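Local structure of cytidine deaminase (Mycobacterium leprae, 3R2N) at residues Val8-Leu13 / Glu107-Thr112; Ala36-Val39 / Arg43-Thr46; Ala68-Gly73 / Tyr101-Pro106; Val80-Val83 / Ser89-Pro92. The protein probably catalyses the zinc-dependent hydrolytic deamination of cytidine and deoxycytidine to uridine and deoxyuridine in pyrimidine salvage, working as a homotetramer. One frame throughout, in Å; residues are numbered along the deposited sequence. Where two conformers were deposited one is given.

Contact 1: Val8-Leu13 / Glu107-Thr112; sequences VNWDTL and ELKIMT
Trp10 lays its indole against Met111 and the stem of Lys109, joining the first turn of helix 10-21 to strand 109-112 of the central sheet in the α/β/α sandwich of the cytidine deaminase fold. Methionine suits a place over a ring because its chain is flexible and its end polarisable: bent at chi2 and chi3, it carries CE over one face, 3.9 Å from Trp10 CG. That methyl makes a CH-pi contact with the five-membered ring, its line to the centroid 28° off the normal. Met111 SD stands higher, 5.5 Å from the centroid of the six-membered ring, a distant Met-aromatic contact. On the opposite face Val8 CG1 sits over the indole centre, so the ring is held between two aliphatic groups.

Lys109 meets the ring at its edge instead. Its CB lies 3.6 Å from Trp10 CH2, and from there the extended chain crosses the indole at about a right angle, letting the apolar stem pack while the ammonium end stays near solvent. Trp10 also touches Ala79 of strand 77-83 and Val116 of strand 115-118.

Asn9 is the N-cap of the helix, its OD1 accepting from Thr12 N at 3.1 Å. At the polar edge of the indole one water, in the ring plane, accepts from Trp10 NE1 at 3.2 Å and from Lys109 NZ at 2.7 Å.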
loop_
_atom_site.group_PDB
_atom_site.type_symbol
_atom_site.label_atom_id
_atom_site.label_comp_id
_atom_site.label_asym_id
_atom_site.label_seq_id
_atom_site.Cartn_x
_atom_site.Cartn_y
_atom_site.Cartn_z
ATOM N N VAL D 8 14.889 -28.221 -4.825
ATOM C CA VAL D 8 15.062 -26.821 -5.190
ATOM C C VAL D 8 16.554 -26.512 -5.261
ATOM O O VAL D 8 17.303 -26.823 -4.318
ATOM C CB VAL D 8 14.309 -25.862 -4.236
ATOM C CG1 VAL D 8 14.723 -24.421 -4.487
ATOM C CG2 VAL D 8 12.800 -26.008 -4.423
ATOM N N ASN D 9 16.972 -25.964 -6.405
ATOM C CA ASN D 9 18.330 -25.448 -6.577
ATOM C C ASN D 9 18.401 -23.991 -6.156
ATOM O O ASN D 9 18.048 -23.094 -6.914
ATOM C CB ASN D 9 18.838 -25.606 -8.017
ATOM C CG ASN D 9 20.351 -25.383 -8.133
ATOM O OD1 ASN D 9 20.918 -24.472 -7.519
ATOM N ND2 ASN D 9 21.009 -26.224 -8.929
ATOM N N TRP D 10 18.873 -23.763 -4.940
ATOM C CA TRP D 10 18.877 -22.425 -4.370
ATOM C C TRP D 10 19.938 -21.512 -4.992
ATOM O O TRP D 10 19.733 -20.309 -5.099
ATOM C CB TRP D 10 18.999 -22.506 -2.851
ATOM C CG TRP D 10 17.838 -23.207 -2.200
ATOM C CD1 TRP D 10 17.799 -24.512 -1.782
ATOM C CD2 TRP D 10 16.549 -22.642 -1.879
ATOM N NE1 TRP D 10 16.573 -24.790 -1.214
ATOM C CE2 TRP D 10 15.785 -23.666 -1.268
ATOM C CE3 TRP D 10 15.974 -21.370 -2.044
ATOM C CZ2 TRP D 10 14.474 -23.462 -0.817
ATOM C CZ3 TRP D 10 14.669 -21.163 -1.599
ATOM C CH2 TRP D 10 13.932 -22.214 -0.986
ATOM N N ASP D 11 21.062 -22.096 -5.403
ATOM C CA ASP D 11 22.039 -21.418 -6.260
ATOM C C ASP D 11 21.407 -20.737 -7.485
ATOM O O ASP D 11 21.701 -19.574 -7.793
ATOM C CB ASP D 11 23.077 -22.427 -6.749
ATOM C CG ASP D 11 24.436 -22.206 -6.133
ATOM O OD1 ASP D 11 25.108 -21.215 -6.546
ATOM O OD2 ASP D 11 24.831 -23.021 -5.256
ATOM N N THR D 12 20.563 -21.473 -8.200
ATOM C CA THR D 12 19.958 -20.943 -9.413
ATOM C C THR D 12 19.111 -19.736 -9.077
ATOM O O THR D 12 19.250 -18.688 -9.699
ATOM C CB THR D 12 19.135 -21.994 -10.118
ATOM O OG1 THR D 12 20.016 -23.015 -10.571
ATOM C CG2 THR D 12 18.408 -21.413 -11.311
ATOM N N LEU D 13 18.259 -19.877 -8.069
ATOM C CA LEU D 13 17.440 -18.756 -7.595
ATOM C C LEU D 13 18.283 -17.527 -7.172
ATOM O O LEU D 13 17.940 -16.392 -7.512
ATOM C CB LEU D 13 16.514 -19.217 -6.472
ATOM C CG LEU D 13 15.445 -20.239 -6.855
ATOM C CD1 LEU D 13 14.567 -20.538 -5.654
ATOM C CD2 LEU D 13 14.593 -19.757 -8.040
ATOM N N GLU D 107 3.435 -24.080 2.721
ATOM C CA GLU D 107 4.546 -24.979 2.402
ATOM C C GLU D 107 5.520 -24.336 1.416
ATOM O O GLU D 107 6.481 -24.966 0.985
ATOM C CB GLU D 107 4.011 -26.311 1.863
ATOM N N LEU D 108 5.267 -23.075 1.057
ATOM C CA LEU D 108 6.223 -22.320 0.256
ATOM C C LEU D 108 7.564 -22.221 1.005
ATOM O O LEU D 108 7.595 -21.872 2.187
ATOM C CB LEU D 108 5.666 -20.931 -0.073
ATOM C CG LEU D 108 6.542 -19.853 -0.740
ATOM C CD1 LEU D 108 7.231 -20.293 -2.037
ATOM C CD2 LEU D 108 5.708 -18.588 -0.974
ATOM N N LYS D 109 8.656 -22.531 0.316
ATOM C CA LYS D 109 9.980 -22.333 0.887
ATOM C C LYS D 109 10.566 -20.941 0.546
ATOM O O LYS D 109 10.573 -20.503 -0.620
ATOM C CB LYS D 109 10.939 -23.457 0.464
ATOM C CG LYS D 109 10.376 -24.877 0.674
ATOM C CD LYS D 109 11.511 -25.906 0.693
ATOM C CE LYS D 109 11.107 -27.289 0.200
ATOM N NZ LYS D 109 12.342 -28.112 -0.003
ATOM N N ILE D 110 11.043 -20.260 1.589
ATOM C CA ILE D 110 11.760 -18.996 1.460
ATOM C C ILE D 110 13.181 -19.191 1.961
ATOM O O ILE D 110 13.375 -19.740 3.032
ATOM C CB ILE D 110 11.108 -17.911 2.341
ATOM C CG1 ILE D 110 9.593 -17.796 2.094
ATOM C CG2 ILE D 110 11.832 -16.599 2.213
ATOM C CD1 ILE D 110 9.179 -17.557 0.670
ATOM N N MET D 111 14.180 -18.739 1.219
ATOM C CA MET D 111 15.541 -18.690 1.790
ATOM C C MET D 111 15.673 -17.490 2.754
ATOM O O MET D 111 15.163 -16.414 2.491
ATOM C CB MET D 111 16.603 -18.661 0.683
ATOM C CG MET D 111 18.046 -18.566 1.166
ATOM S SD MET D 111 18.530 -19.967 2.162
ATOM C CE MET D 111 19.018 -21.123 0.871
ATOM N N THR D 112 16.302 -17.704 3.898
ATOM C CA THR D 112 16.462 -16.666 4.928
ATOM C C THR D 112 17.909 -16.666 5.393
ATOM O O THR D 112 18.605 -17.665 5.196
ATOM C CB THR D 112 15.565 -16.898 6.182
ATOM O OG1 THR D 112 16.239 -17.758 7.126
ATOM C CG2 THR D 112 14.215 -17.463 5.810
HETATM O O HOH W 1 14.877 -27.180 0.064
#

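Contact 2: Ala36-Val39 / Arg43-Thr46; sequences AGFV and RLIT
With chi1 at 84°, Arg43 sets CG between its backbone N and carbonyl carbon, and the chain then runs extended to NE, carrying the guanidinium back alongside Val39. The valine, its CG1 anti to the backbone N (chi1 -165°), offers both methyls: CG2 lies 3.8 Å from Arg43 CG and also covers one guanidinium face, while CG1 is 3.8 Å from Arg43 NH2. A branched aliphatic residue thus supports the flat cation, whose N-H groups are bonded elsewhere, by Asp41 in a salt bridge to NH2, by Gly74 O at NH1 and by Thr72 OG1 at NE.

The same Val39 CG2 touches Ile45 CD1 at 3.8 Å, and this aliphatic face is covered by Leu69 of helix 61-71. Across the sheet, Leu44 reaches Phe38 CE1 with CD1 and Ala36 CB with CD2, beneath helix 10-21. Gly37 pairs with Ile45 through two bonds, Gly37 N to Ile45 O at 2.8 Å and Ile45 N to Gly37 O at 2.9 Å. Nearer the turn, Val39 N donates to Arg43 O at 2.8 Å, in the carbonyl plane. The strands make an antiparallel beta hairpin that forms one side of the mixed sheet of the cytidine deaminase fold, with 44-48 as an outermost strand within this chain.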
loop_
_atom_site.group_PDB
_atom_site.type_symbol
_atom_site.label_atom_id
_atom_site.label_comp_id
_atom_site.label_asym_id
_atom_site.label_seq_id
_atom_site.Cartn_x
_atom_site.Cartn_y
_atom_site.Cartn_z
ATOM N N ALA D 36 13.658 -14.074 -6.937
ATOM C CA ALA D 36 13.481 -15.081 -7.938
ATOM C C ALA D 36 12.750 -16.238 -7.271
ATOM O O ALA D 36 12.984 -16.540 -6.087
ATOM C CB ALA D 36 14.863 -15.545 -8.521
ATOM N N GLY D 37 11.904 -16.898 -8.065
ATOM C CA GLY D 37 10.993 -17.913 -7.581
ATOM C C GLY D 37 10.879 -19.051 -8.573
ATOM O O GLY D 37 10.993 -18.837 -9.772
ATOM N N PHE D 38 10.696 -20.267 -8.060
ATOM C CA PHE D 38 10.214 -21.383 -8.876
ATOM C C PHE D 38 8.716 -21.539 -8.715
ATOM O O PHE D 38 8.192 -21.488 -7.602
ATOM C CB PHE D 38 10.903 -22.668 -8.482
ATOM C CG PHE D 38 12.297 -22.790 -9.008
ATOM C CD1 PHE D 38 12.560 -22.612 -10.365
ATOM C CD2 PHE D 38 13.351 -23.117 -8.156
ATOM C CE1 PHE D 38 13.867 -22.752 -10.883
ATOM C CE2 PHE D 38 14.658 -23.263 -8.662
ATOM C CZ PHE D 38 14.909 -23.059 -10.036
ATOM N N VAL D 39 8.020 -21.706 -9.828
ATOM C CA VAL D 39 6.570 -21.932 -9.786
ATOM C C VAL D 39 6.371 -23.458 -9.768
ATOM O O VAL D 39 7.337 -24.211 -9.987
ATOM C CB VAL D 39 5.853 -21.224 -10.962
ATOM C CG1 VAL D 39 4.399 -21.148 -10.710
ATOM C CG2 VAL D 39 6.388 -19.802 -11.109
ATOM N N ARG D 43 8.875 -23.266 -13.763
ATOM C CA ARG D 43 9.423 -22.031 -14.339
ATOM C C ARG D 43 9.933 -21.032 -13.301
ATOM O O ARG D 43 9.417 -20.932 -12.167
ATOM C CB ARG D 43 8.465 -21.340 -15.327
ATOM C CG ARG D 43 7.426 -20.447 -14.705
ATOM C CD ARG D 43 6.404 -20.027 -15.756
ATOM N NE ARG D 43 5.346 -19.209 -15.171
ATOM C CZ ARG D 43 4.241 -19.687 -14.584
ATOM N NH1 ARG D 43 3.344 -18.829 -14.090
ATOM N NH2 ARG D 43 4.007 -21.004 -14.503
ATOM N N LEU D 44 10.968 -20.314 -13.720
ATOM C CA LEU D 44 11.623 -19.312 -12.902
ATOM C C LEU D 44 11.003 -17.954 -13.178
ATOM O O LEU D 44 10.950 -17.524 -14.324
ATOM C CB LEU D 44 13.112 -19.262 -13.237
ATOM C CG LEU D 44 14.038 -18.873 -12.079
ATOM C CD1 LEU D 44 15.454 -19.367 -12.369
ATOM C CD2 LEU D 44 14.051 -17.387 -11.766
ATOM N N ILE D 45 10.530 -17.289 -12.132
ATOM C CA ILE D 45 10.128 -15.905 -12.246
ATOM C C ILE D 45 10.962 -14.995 -11.351
ATOM O O ILE D 45 11.663 -15.477 -10.472
ATOM C CB ILE D 45 8.600 -15.702 -12.081
ATOM C CG1 ILE D 45 8.097 -16.183 -10.710
ATOM C CG2 ILE D 45 7.883 -16.383 -13.260
ATOM C CD1 ILE D 45 6.576 -16.008 -10.517
ATOM N N THR D 46 10.931 -13.688 -11.619
ATOM C CA THR D 46 11.749 -12.710 -10.888
ATOM C C THR D 46 10.950 -11.430 -10.680
ATOM O O THR D 46 9.859 -11.282 -11.226
ATOM C CB THR D 46 12.980 -12.300 -11.673
ATOM O OG1 THR D 46 12.555 -11.539 -12.823
ATOM C CG2 THR D 46 13.804 -13.510 -12.110
#

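Contact 3: Ala68-Gly73 / Tyr101-Pro106; sequences ALYATG and YEHGGP
The last turns of helices 61-71 and 94-104 come together with their backbones well apart, Leu69 and His103 being the nearest pair at 8.9 Å between CA atoms, so long side chains must bridge the distance. Tyr70 does so with its hydroxyl: OH and His103 ND1 are hydrogen-bonded at 2.9 Å, and either may be the donor. The imidazole nitrogen lies at the edge of the phenol ring and in its plane, while the two ring planes stand at 70° to each other. Tyr70 has CG anti to its carbonyl carbon (chi1 -70°), which carries the hydroxyl end of the ring to the histidine, though the bond from CA to CB does not itself point there. Leu69 adds an apolar touch, CD2 to His103 CB at 3.8 Å, well suited to a buried place beside the methylene of a polar residue.

Both helices lie on one side of the central sheet in the cytidine deaminase fold, where they also meet another subunit of the homotetramer. Tyr25 of the second subunit packs edge-to-face on the His103 ring and meets the Tyr70 ring as well. Glu102 takes hydrogen bonds from Tyr25, Tyr28 and Ala53 of that subunit, and its own CG lies over one face of His103, toward the rim.

Helix 61-71 closes in a Schellman motif, with Gly73 at C-prime in a positive-phi conformation that glycine adopts easily. Ala68 O accepts from both Thr72 N and Thr72 OG1, each at 2.9 Å, the two donors approaching from opposite faces of the carbonyl plane.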
loop_
_atom_site.group_PDB
_atom_site.type_symbol
_atom_site.label_atom_id
_atom_site.label_comp_id
_atom_site.label_asym_id
_atom_site.label_seq_id
_atom_site.Cartn_x
_atom_site.Cartn_y
_atom_site.Cartn_z
ATOM N N ALA D 68 4.443 -11.001 -12.058
ATOM C CA ALA D 68 4.998 -11.818 -13.118
ATOM C C ALA D 68 4.336 -13.211 -13.097
ATOM O O ALA D 68 4.036 -13.784 -14.144
ATOM C CB ALA D 68 6.545 -11.893 -13.003
ATOM N N LEU D 69 4.073 -13.725 -11.891
ATOM C CA LEU D 69 3.409 -15.009 -11.721
ATOM C C LEU D 69 2.104 -15.066 -12.530
ATOM O O LEU D 69 1.871 -16.047 -13.262
ATOM C CB LEU D 69 3.126 -15.257 -10.245
ATOM C CG LEU D 69 2.271 -16.459 -9.854
ATOM C CD1 LEU D 69 2.970 -17.789 -10.205
ATOM C CD2 LEU D 69 1.949 -16.355 -8.380
ATOM N N TYR D 70 1.271 -14.030 -12.375
ATOM C CA TYR D 70 0.017 -13.913 -13.112
ATOM C C TYR D 70 0.226 -13.548 -14.580
ATOM O O TYR D 70 -0.436 -14.122 -15.440
ATOM C CB TYR D 70 -1.011 -13.033 -12.360
ATOM C CG TYR D 70 -1.452 -13.822 -11.153
ATOM C CD1 TYR D 70 -2.436 -14.837 -11.277
ATOM C CD2 TYR D 70 -0.809 -13.668 -9.902
ATOM C CE1 TYR D 70 -2.800 -15.629 -10.190
ATOM C CE2 TYR D 70 -1.179 -14.455 -8.813
ATOM C CZ TYR D 70 -2.155 -15.438 -8.963
ATOM O OH TYR D 70 -2.516 -16.236 -7.894
ATOM N N ALA D 71 1.202 -12.679 -14.869
ATOM C CA ALA D 71 1.473 -12.271 -16.249
ATOM C C ALA D 71 1.808 -13.499 -17.116
ATOM O O ALA D 71 1.364 -13.569 -18.241
ATOM C CB ALA D 71 2.585 -11.222 -16.318
ATOM N N THR D 72 2.512 -14.480 -16.541
ATOM C CA THR D 72 2.870 -15.700 -17.235
ATOM C C THR D 72 1.900 -16.884 -17.026
ATOM O O THR D 72 2.248 -18.020 -17.340
ATOM C CB THR D 72 4.338 -16.144 -16.888
ATOM O OG1 THR D 72 4.458 -16.342 -15.483
ATOM C CG2 THR D 72 5.392 -15.094 -17.351
ATOM N N GLY D 73 0.695 -16.648 -16.501
ATOM C CA GLY D 73 -0.364 -17.694 -16.470
ATOM C C GLY D 73 -0.786 -18.252 -15.116
ATOM O O GLY D 73 -1.529 -19.216 -15.040
ATOM N N TYR D 101 2.127 -15.858 0.979
ATOM C CA TYR D 101 1.266 -16.824 1.605
ATOM C C TYR D 101 0.110 -17.074 0.676
ATOM O O TYR D 101 -0.237 -18.220 0.409
ATOM C CB TYR D 101 0.715 -16.325 2.950
ATOM C CG TYR D 101 0.092 -17.462 3.735
ATOM C CD1 TYR D 101 0.898 -18.323 4.491
ATOM C CD2 TYR D 101 -1.286 -17.706 3.704
ATOM C CE1 TYR D 101 0.353 -19.381 5.218
ATOM C CE2 TYR D 101 -1.848 -18.776 4.423
ATOM C CZ TYR D 101 -1.008 -19.606 5.183
ATOM O OH TYR D 101 -1.512 -20.681 5.916
ATOM N N GLU D 102 -0.497 -15.997 0.204
ATOM C CA GLU D 102 -1.655 -16.118 -0.644
ATOM C C GLU D 102 -1.353 -16.907 -1.966
ATOM O O GLU D 102 -2.229 -17.591 -2.473
ATOM C CB GLU D 102 -2.301 -14.746 -0.873
ATOM C CG GLU D 102 -3.460 -14.814 -1.819
ATOM C CD GLU D 102 -4.657 -13.998 -1.411
ATOM O OE1 GLU D 102 -4.640 -13.350 -0.349
ATOM O OE2 GLU D 102 -5.643 -14.000 -2.167
ATOM N N HIS D 103 -0.116 -16.866 -2.467
ATOM C CA HIS D 103 0.205 -17.489 -3.753
ATOM C C HIS D 103 1.085 -18.716 -3.674
ATOM O O HIS D 103 1.350 -19.337 -4.703
ATOM C CB HIS D 103 0.797 -16.463 -4.722
ATOM C CG HIS D 103 -0.057 -15.244 -4.851
ATOM N ND1 HIS D 103 -1.265 -15.261 -5.505
ATOM C CD2 HIS D 103 0.067 -14.003 -4.323
ATOM C CE1 HIS D 103 -1.835 -14.070 -5.407
ATOM N NE2 HIS D 103 -1.054 -13.294 -4.679
ATOM N N GLY D 104 1.513 -19.080 -2.470
ATOM C CA GLY D 104 2.365 -20.247 -2.282
ATOM C C GLY D 104 1.868 -21.143 -1.164
ATOM O O GLY D 104 2.265 -22.327 -1.096
ATOM N N GLY D 105 1.025 -20.577 -0.281
ATOM C CA GLY D 105 0.519 -21.296 0.879
ATOM C C GLY D 105 1.589 -21.580 1.925
ATOM O O GLY D 105 2.731 -21.151 1.759
ATOM N N PRO D 106 1.239 -22.327 2.998
ATOM C CA PRO D 106 2.139 -22.581 4.146
ATOM C C PRO D 106 3.418 -23.367 3.829
ATOM O O PRO D 106 4.375 -23.314 4.585
ATOM C CB PRO D 106 1.261 -23.378 5.122
ATOM C CG PRO D 106 0.232 -24.044 4.242
ATOM C CD PRO D 106 -0.041 -23.054 3.135
#

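Contact 4: Val80-Val83 / Ser89-Pro92; sequences VYCV and SLMP
Leu90 points its side chain at strand 77-83 and meets Cys82 from the side, its CB 3.6 Å from Cys82 O. With CG anti to the backbone N (chi1 -167°), the leucine brings CD2 onto the backbone of Val83, 3.8 Å from its O. Cys82 CB in turn comes within 3.6 Å of Leu90 O, and in the conformer given here Cys82 SG lies 4.1 Å from Leu90 CD2. Apolar side chains fit here, for Val33 packs against both.

On the other side of the strand Tyr81 brings CE2 to 3.9 Å from Ser89 CA, an oblique approach, and CB and OG of the small serine side chain lie little farther from the same ring carbon. The phenol OH reaches a water in the ring plane at 2.8 Å, and Ser89 N donates weakly to the same water. Trp10 and Leu13 of helix 10-21 pack on this tyrosine.

Segment 89-92 leads back from strand 77-83 toward helix 94-104, part of the beta-alpha-beta crossover of the cytidine deaminase fold, and passes directly into Cys93, one of the three cysteines that bind zinc. Its backbone is bridged to the strand at Val83 and Ser89. Leu90 N donates to Cys82 O at 2.8 Å, bent to 132° at the hydrogen and coming from above the carbonyl plane, while Ser89 CA makes a longer CA-H...O contact to the same oxygen.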
loop_
_atom_site.group_PDB
_atom_site.type_symbol
_atom_site.label_atom_id
_atom_site.label_comp_id
_atom_site.label_asym_id
_atom_site.label_seq_id
_atom_site.Cartn_x
_atom_site.Cartn_y
_atom_site.Cartn_z
ATOM N N VAL D 80 11.314 -19.356 -3.053
ATOM C CA VAL D 80 11.631 -17.942 -3.282
ATOM C C VAL D 80 12.939 -17.544 -2.590
ATOM O O VAL D 80 13.188 -17.936 -1.437
ATOM C CB VAL D 80 10.486 -17.017 -2.774
ATOM C CG1 VAL D 80 10.846 -15.560 -2.933
ATOM C CG2 VAL D 80 9.219 -17.304 -3.504
ATOM N N TYR D 81 13.752 -16.753 -3.297
ATOM C CA TYR D 81 15.031 -16.257 -2.790
ATOM C C TYR D 81 15.132 -14.749 -3.086
ATOM O O TYR D 81 15.225 -14.344 -4.259
ATOM C CB TYR D 81 16.175 -17.005 -3.496
ATOM C CG TYR D 81 17.520 -17.041 -2.772
ATOM C CD1 TYR D 81 18.318 -18.174 -2.815
ATOM C CD2 TYR D 81 18.007 -15.935 -2.075
ATOM C CE1 TYR D 81 19.563 -18.216 -2.146
ATOM C CE2 TYR D 81 19.252 -15.965 -1.426
ATOM C CZ TYR D 81 20.006 -17.103 -1.459
ATOM O OH TYR D 81 21.211 -17.115 -0.805
ATOM N N CYS D 82 15.101 -13.934 -2.029
ATOM C CA CYS D 82 15.207 -12.482 -2.162
ATOM C C CYS D 82 16.630 -12.011 -1.815
ATOM O O CYS D 82 17.270 -12.527 -0.872
ATOM C CB CYS D 82 14.159 -11.835 -1.259
ATOM S SG CYS D 82 13.880 -10.082 -1.437
ATOM N N VAL D 83 17.134 -11.045 -2.583
ATOM C CA VAL D 83 18.513 -10.581 -2.394
ATOM C C VAL D 83 18.689 -9.079 -2.227
ATOM O O VAL D 83 17.925 -8.266 -2.796
ATOM C CB VAL D 83 19.440 -11.012 -3.551
ATOM C CG1 VAL D 83 19.609 -12.576 -3.596
ATOM C CG2 VAL D 83 18.974 -10.380 -4.868
ATOM N N SER D 89 20.983 -13.110 1.365
ATOM C CA SER D 89 19.600 -13.451 1.584
ATOM C C SER D 89 18.849 -12.332 2.306
ATOM O O SER D 89 19.384 -11.727 3.226
ATOM C CB SER D 89 19.528 -14.705 2.428
ATOM O OG SER D 89 18.186 -15.111 2.476
ATOM N N LEU D 90 17.611 -12.070 1.913
ATOM C CA LEU D 90 16.870 -10.973 2.510
ATOM C C LEU D 90 15.480 -11.428 2.967
ATOM O O LEU D 90 14.797 -12.130 2.250
ATOM C CB LEU D 90 16.798 -9.818 1.513
ATOM C CG LEU D 90 16.358 -8.403 1.880
ATOM C CD1 LEU D 90 17.252 -7.773 2.986
ATOM C CD2 LEU D 90 16.345 -7.535 0.632
ATOM N N MET D 91 15.081 -11.042 4.174
ATOM C CA MET D 91 13.762 -11.411 4.720
ATOM C C MET D 91 12.592 -10.591 4.134
ATOM O O MET D 91 12.668 -9.377 4.093
ATOM C CB MET D 91 13.754 -11.279 6.241
ATOM C CG MET D 91 14.452 -12.416 6.957
ATOM S SD MET D 91 13.641 -14.029 6.800
ATOM C CE MET D 91 11.948 -13.638 7.235
ATOM N N PRO D 92 11.516 -11.258 3.674
ATOM C CA PRO D 92 10.362 -10.484 3.169
ATOM C C PRO D 92 9.732 -9.645 4.279
ATOM O O PRO D 92 9.567 -10.127 5.402
ATOM C CB PRO D 92 9.379 -11.565 2.699
ATOM C CG PRO D 92 10.221 -12.769 2.463
ATOM C CD PRO D 92 11.359 -12.706 3.437
HETATM O O HOH W 2 22.347 -15.363 1.096
#

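Overall arrangement
Contacts 1, 2 and 4 share the central sheet: strand 77-83 of contact 4 lies between the strands of the other two. Lys109 O and Met111 N of contact 1 probably bond to Val80 N and Val80 O, at 2.8 and 2.9 Å, and Ala36 O of contact 2 to Tyr81 N at 2.9 Å. Leu13 ties contact 1 to contact 2 from the helix side. Contact 3 covers the other face; there Ile45 CD1 of contact 2 packs 3.5 Å from Leu69 CA, whereas contacts 3 and 4 come no closer than about 8 Å between nearest atoms. The Cys82 side chain lies about 7 Å from a bound zinc, near the metal-binding Cys60, Cys93 and Cys96, and about 12 Å separates the His103 side chain from a bound zinc.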